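Long-range contact in Lactamase_B domain-containing protein (PDB 6XFR), which probably hydrolyses beta-lactam antibiotics to substituted beta-amino acids as a zinc-dependent, class B1 metallo-beta-lactamase: residues 34-39 against 153-158. Numbering follows the deposited sequence.
Sequences HGLIVS and QKILFG
Phe157 reaches across to the backbone of His34 and Gly35 and lays its CB against Leu36. The outer end of its ring does most of the touching. Phe157 CZ lies 3.4 Å from His34 O, which sits at the ring edge, near the ring plane. Phe157 CE1 is 4.1 Å from Gly35 CA, which approaches obliquely. The ring gets there because CG is anti to the backbone N (chi1 180°), which carries the ring across to the backbone of strand 30-40. Leu36 also points into the gap between the strands, and it and Phe157 pass one another in opposite senses. Leu36 CD1 is 4.2 Å from Phe157 CB and 4.5 Å from Ile155 CG2, so one methyl bridges two residues of strand 155-159.

The strands belong to different sheets and run roughly antiparallel, at 141°, with axes 8.7 Å apart at their closest. Leu36 and Phe157 face each other between them, their CA atoms 7.9 Å apart. This is the buried interface between the two beta-sheets of the alpha-beta/beta-alpha sandwich of metallo-beta-lactamases. A G1 beta bulge, Lys154 and Ile155 opposite Leu150, opens strand 155-159.

Around this contact, Ile19 also packs on Leu36, and Asp48 and Thr77 border Phe157. The His34 imidazole is occupied elsewhere: ND1 hydrogen-bonds Thr21 OG1, and the ring meets Trp205 edge-to-face. The His34 side chain is about 6 Å from that of the zinc ligand His202, while that of Phe157 is about 7 Å from that of the zinc ligand Cys160.

The sheets therefore meet here mainly by burying apolar side chains, close to the zinc site. The slightly positive hydrogens at the ring edge may add a little electrostatic attraction to the carbonyl oxygen of His34.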
ATOM      1  N   HIS B  34       1.877   1.304  12.391  1.00 27.18           N
ATOM      2  CA  HIS B  34       2.211   2.231  11.321  1.00 28.08           C
ATOM      3  C   HIS B  34       2.064   3.670  11.801  1.00 31.35           C
ATOM      4  O   HIS B  34       1.130   4.003  12.543  1.00 24.75           O
ATOM      5  CB  HIS B  34       1.330   1.987  10.092  1.00 24.55           C
ATOM      6  CG  HIS B  34       1.413   0.591   9.574  1.00 30.94           C
ATOM      7  ND1 HIS B  34       2.615  -0.018   9.280  1.00 37.57           N
ATOM      8  CD2 HIS B  34       0.453  -0.324   9.303  1.00 37.39           C
ATOM      9  CE1 HIS B  34       2.392  -1.250   8.850  1.00 36.21           C
ATOM     10  NE2 HIS B  34       1.089  -1.460   8.852  1.00 38.04           N
ATOM     11  N   GLY B  35       3.035   4.507  11.416  1.00 23.45           N
ATOM     12  CA  GLY B  35       2.888   5.948  11.460  1.00 22.01           C
ATOM     13  C   GLY B  35       3.274   6.528  10.108  1.00 25.21           C
ATOM     14  O   GLY B  35       3.637   5.798   9.185  1.00 24.80           O
ATOM     15  N   LEU B  36       3.213   7.855  10.020  1.00 31.26           N
ATOM     16  CA  LEU B  36       3.646   8.576   8.826  1.00 24.85           C
ATOM     17  C   LEU B  36       4.852   9.449   9.134  1.00 30.21           C
ATOM     18  O   LEU B  36       5.012   9.968  10.248  1.00 24.26           O
ATOM     19  CB  LEU B  36       2.561   9.490   8.277  1.00 23.91           C
ATOM     20  CG  LEU B  36       1.338   8.909   7.602  1.00 26.94           C
ATOM     21  CD1 LEU B  36       0.549  10.052   6.927  1.00 22.07           C
ATOM     22  CD2 LEU B  36       1.778   7.865   6.603  1.00 26.95           C
ATOM     23  N   ILE B  37       5.690   9.612   8.115  1.00 33.64           N
ATOM     24  CA  ILE B  37       6.663  10.697   8.041  1.00 32.91           C
ATOM     25  C   ILE B  37       6.311  11.504   6.808  1.00 31.81           C
ATOM     26  O   ILE B  37       6.002  10.930   5.762  1.00 31.87           O
ATOM     27  CB  ILE B  37       8.112  10.191   7.950  1.00 35.10           C
ATOM     28  CG1 ILE B  37       8.306   8.929   8.786  1.00 30.10           C
ATOM     29  CG2 ILE B  37       9.086  11.310   8.315  1.00 37.25           C
ATOM     30  CD1 ILE B  37       9.639   8.298   8.595  1.00 27.07           C
ATOM     31  N   VAL B  38       6.273  12.820   6.955  1.00 27.45           N
ATOM     32  CA  VAL B  38       6.053  13.736   5.845  1.00 25.42           C
ATOM     33  C   VAL B  38       7.220  14.706   5.745  1.00 35.99           C
ATOM     34  O   VAL B  38       7.575  15.378   6.724  1.00 41.60           O
ATOM     35  CB  VAL B  38       4.700  14.450   5.970  1.00 22.46           C
ATOM     36  CG1 VAL B  38       4.470  15.328   4.752  1.00 23.99           C
ATOM     37  CG2 VAL B  38       3.623  13.379   6.029  1.00 32.22           C
ATOM     38  N   SER B  39       7.810  14.769   4.555  1.00 27.82           N
ATOM     39  CA  SER B  39       8.929  15.657   4.278  1.00 29.47           C
ATOM     40  C   SER B  39       8.403  16.950   3.677  1.00 25.63           C
ATOM     41  O   SER B  39       7.514  16.921   2.823  1.00 30.50           O
ATOM     42  CB  SER B  39       9.935  14.990   3.333  1.00 31.46           C
ATOM     43  OG  SER B  39      11.140  15.741   3.289  1.00 38.18           O
ATOM     44  N   GLN B 153      -2.114  15.283  -1.101  1.00 30.45           N
ATOM     45  CA  GLN B 153      -1.893  13.918  -1.549  1.00 29.05           C
ATOM     46  C   GLN B 153      -3.140  13.045  -1.413  1.00 39.63           C
ATOM     47  O   GLN B 153      -3.148  11.920  -1.931  1.00 36.23           O
ATOM     48  CB  GLN B 153      -0.725  13.297  -0.764  1.00 27.88           C
ATOM     49  CG  GLN B 153       0.622  13.948  -0.989  1.00 29.69           C
ATOM     50  CD  GLN B 153       0.925  15.074   0.018  1.00 37.74           C
ATOM     51  OE1 GLN B 153       0.014  15.708   0.548  1.00 30.43           O
ATOM     52  NE2 GLN B 153       2.215  15.326   0.268  1.00 34.51           N
ATOM     53  N   LYS B 154      -4.202  13.568  -0.790  1.00 34.76           N
ATOM     54  CA  LYS B 154      -5.438  12.839  -0.468  1.00 36.68           C
ATOM     55  C   LYS B 154      -5.154  11.517   0.254  1.00 35.81           C
ATOM     56  O   LYS B 154      -5.676  10.454  -0.092  1.00 41.42           O
ATOM     57  CB  LYS B 154      -6.283  12.617  -1.726  1.00 37.15           C
ATOM     58  CG  LYS B 154      -6.515  13.885  -2.526  1.00 39.35           C
ATOM     59  CD  LYS B 154      -7.964  14.016  -2.932  1.00 43.77           C
ATOM     60  CE  LYS B 154      -8.235  15.378  -3.496  1.00 50.91           C
ATOM     61  NZ  LYS B 154      -8.232  15.274  -4.985  1.00 62.85           N
ATOM     62  N   ILE B 155      -4.361  11.612   1.313  1.00 25.57           N
ATOM     63  CA  ILE B 155      -3.970  10.483   2.139  1.00 21.82           C
ATOM     64  C   ILE B 155      -4.600  10.660   3.520  1.00 30.65           C
ATOM     65  O   ILE B 155      -4.393  11.690   4.176  1.00 25.36           O
ATOM     66  CB  ILE B 155      -2.441  10.401   2.251  1.00 24.30           C
ATOM     67  CG1 ILE B 155      -1.811  10.081   0.891  1.00 25.96           C
ATOM     68  CG2 ILE B 155      -2.038   9.366   3.315  1.00 24.88           C
ATOM     69  CD1 ILE B 155      -0.317   9.706   0.951  1.00 23.11           C
ATOM     70  N   LEU B 156      -5.347   9.656   3.969  1.00 25.20           N
ATOM     71  CA  LEU B 156      -5.996   9.703   5.273  1.00 24.44           C
ATOM     72  C   LEU B 156      -5.362   8.670   6.197  1.00 21.83           C
ATOM     73  O   LEU B 156      -5.410   7.469   5.920  1.00 28.99           O
ATOM     74  CB  LEU B 156      -7.493   9.451   5.150  1.00 27.85           C
ATOM     75  CG  LEU B 156      -8.143   9.237   6.511  1.00 30.98           C
ATOM     76  CD1 LEU B 156      -8.212  10.547   7.279  1.00 21.17           C
ATOM     77  CD2 LEU B 156      -9.545   8.574   6.351  1.00 27.05           C
ATOM     78  N   PHE B 157      -4.752   9.139   7.273  1.00 20.49           N
ATOM     79  CA  PHE B 157      -4.210   8.279   8.325  1.00 22.01           C
ATOM     80  C   PHE B 157      -5.240   8.130   9.440  1.00 25.63           C
ATOM     81  O   PHE B 157      -5.619   9.127  10.074  1.00 21.84           O
ATOM     82  CB  PHE B 157      -2.926   8.848   8.906  1.00 21.60           C
ATOM     83  CG  PHE B 157      -2.359   8.009   9.975  1.00 23.53           C
ATOM     84  CD1 PHE B 157      -1.684   6.833   9.657  1.00 30.32           C
ATOM     85  CD2 PHE B 157      -2.492   8.369  11.295  1.00 27.06           C
ATOM     86  CE1 PHE B 157      -1.147   6.015  10.643  1.00 27.22           C
ATOM     87  CE2 PHE B 157      -1.957   7.554  12.293  1.00 34.05           C
ATOM     88  CZ  PHE B 157      -1.272   6.371  11.953  1.00 32.89           C
ATOM     89  N   GLY B 158      -5.730   6.904   9.627  1.00 21.18           N
ATOM     90  CA  GLY B 158      -6.779   6.576  10.572  1.00 21.93           C
ATOM     91  C   GLY B 158      -6.348   5.877  11.842  1.00 23.31           C
ATOM     92  O   GLY B 158      -7.207   5.544  12.656  1.00 34.05           O
TER